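Local coordinates for uncharacterized protein AF_1514 (PDB 3C0F) that is of unknown function and adopts a hot dog fold, built in this small archaeal chain around an antiparallel sheet, at residues 49-52 and 57-60. Numbering follows the deposited sequence.
Sequences PEVY and KPWE
The carbonyl oxygen of Val51 takes a hydrogen bond from Arg47 NH1, and Pro58 comes up against the same atom, its CG 3.6 Å from Val51 O. Beside this, the valine points its side chain at the start of helix 58-65. Its CG2 branch comes closest, 3.9 Å from Pro58 CB and 3.9 Å from Trp59 N, because chi1 of -73° sets CG2 between the backbone N and the carbonyl carbon while CG1 lies anti to that carbon. Valine and proline slide past each other rather than meeting head on.

Lys57 is the N-cap residue, and its O accepts the first-turn bond from Glu60 N at 3.0 Å. The Lys57 CA sits 3.7 Å above one face of the Trp59 indole, offset toward the rim; the indole also stacks with His40. On the loop side, a cis peptide precedes Pro49, and an inverse gamma turn centred on Glu50 brings the chain round to Val51.

No hydrogen bond joins 49-52 to 57-60. The loop leaving strand 47-48 meets the helix start by van der Waals contact, partly carbonyl oxygen against proline ring carbon and partly methyl against ring, while Arg47, hydrogen bonded to Val51 O, is touched by the side chains of Pro58 and Trp59.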
loop_
_atom_site.group_PDB
_atom_site.type_symbol
_atom_site.label_atom_id
_atom_site.label_comp_id
_atom_site.label_asym_id
_atom_site.label_seq_id
_atom_site.Cartn_x
_atom_site.Cartn_y
_atom_site.Cartn_z
ATOM N N PRO A 49 2.431 -12.270 -18.119
ATOM C CA PRO A 49 2.219 -13.216 -19.220
ATOM C C PRO A 49 3.001 -14.519 -19.040
ATOM O O PRO A 49 3.750 -14.672 -18.067
ATOM C CB PRO A 49 2.734 -12.447 -20.444
ATOM C CG PRO A 49 3.766 -11.536 -19.900
ATOM C CD PRO A 49 3.246 -11.116 -18.543
ATOM N N GLU A 50 2.827 -15.439 -19.985
ATOM C CA GLU A 50 3.417 -16.768 -19.900
ATOM C C GLU A 50 4.917 -16.735 -20.214
ATOM O O GLU A 50 5.332 -16.969 -21.354
ATOM C CB GLU A 50 2.676 -17.719 -20.841
ATOM C CG GLU A 50 2.968 -19.188 -20.619
ATOM C CD GLU A 50 2.409 -20.062 -21.724
ATOM O OE1 GLU A 50 1.421 -19.654 -22.372
ATOM O OE2 GLU A 50 2.964 -21.158 -21.944
ATOM N N VAL A 51 5.715 -16.427 -19.193
ATOM C CA VAL A 51 7.176 -16.394 -19.314
ATOM C C VAL A 51 7.826 -17.298 -18.264
ATOM O O VAL A 51 7.721 -17.045 -17.060
ATOM C CB VAL A 51 7.760 -14.940 -19.268
ATOM C CG1 VAL A 51 7.459 -14.201 -20.558
ATOM C CG2 VAL A 51 7.243 -14.143 -18.058
ATOM N N TYR A 52 8.476 -18.351 -18.746
ATOM C CA TYR A 52 9.039 -19.378 -17.903
ATOM C C TYR A 52 10.467 -19.669 -18.321
ATOM O O TYR A 52 10.811 -19.589 -19.485
ATOM C CB TYR A 52 8.190 -20.647 -17.960
ATOM C CG TYR A 52 6.857 -20.570 -17.279
ATOM C CD1 TYR A 52 6.721 -20.864 -15.954
ATOM C CD2 TYR A 52 5.732 -20.247 -17.963
ATOM C CE1 TYR A 52 5.542 -20.807 -15.361
ATOM C CE2 TYR A 52 4.531 -20.174 -17.344
ATOM C CZ TYR A 52 4.440 -20.447 -16.047
ATOM O OH TYR A 52 3.251 -20.358 -15.413
ATOM N N LYS A 57 13.020 -14.033 -11.938
ATOM C CA LYS A 57 11.819 -13.173 -11.928
ATOM C C LYS A 57 11.463 -12.583 -13.306
ATOM O O LYS A 57 11.399 -11.359 -13.459
ATOM C CB LYS A 57 11.956 -12.053 -10.883
ATOM C CG LYS A 57 12.213 -12.531 -9.456
ATOM C CD LYS A 57 12.445 -11.357 -8.513
ATOM N N PRO A 58 11.223 -13.452 -14.314
ATOM C CA PRO A 58 10.995 -12.983 -15.690
ATOM C C PRO A 58 9.786 -12.055 -15.864
ATOM O O PRO A 58 9.791 -11.211 -16.763
ATOM C CB PRO A 58 10.797 -14.284 -16.480
ATOM C CG PRO A 58 10.394 -15.296 -15.464
ATOM C CD PRO A 58 11.152 -14.924 -14.229
ATOM N N TRP A 59 8.769 -12.216 -15.017
ATOM C CA TRP A 59 7.574 -11.364 -15.050
ATOM C C TRP A 59 7.918 -9.918 -14.676
ATOM O O TRP A 59 7.301 -8.979 -15.178
ATOM C CB TRP A 59 6.490 -11.910 -14.112
ATOM C CG TRP A 59 6.958 -12.022 -12.700
ATOM C CD1 TRP A 59 6.875 -11.066 -11.729
ATOM C CD2 TRP A 59 7.609 -13.146 -12.101
ATOM N NE1 TRP A 59 7.431 -11.525 -10.563
ATOM C CE2 TRP A 59 7.892 -12.799 -10.762
ATOM C CE3 TRP A 59 7.984 -14.416 -12.567
ATOM C CZ2 TRP A 59 8.528 -13.676 -9.878
ATOM C CZ3 TRP A 59 8.615 -15.288 -11.688
ATOM C CH2 TRP A 59 8.881 -14.912 -10.357
ATOM N N GLU A 60 8.900 -9.757 -13.790
ATOM C CA GLU A 60 9.356 -8.437 -13.364
ATOM C C GLU A 60 10.239 -7.800 -14.436
ATOM O O GLU A 60 10.077 -6.621 -14.758
ATOM C CB GLU A 60 10.088 -8.525 -12.023
ATOM C CG GLU A 60 10.533 -7.179 -11.468
ATOM C CD GLU A 60 10.870 -7.231 -9.989
ATOM O OE1 GLU A 60 11.417 -8.254 -9.525
ATOM O OE2 GLU A 60 10.588 -6.239 -9.289
#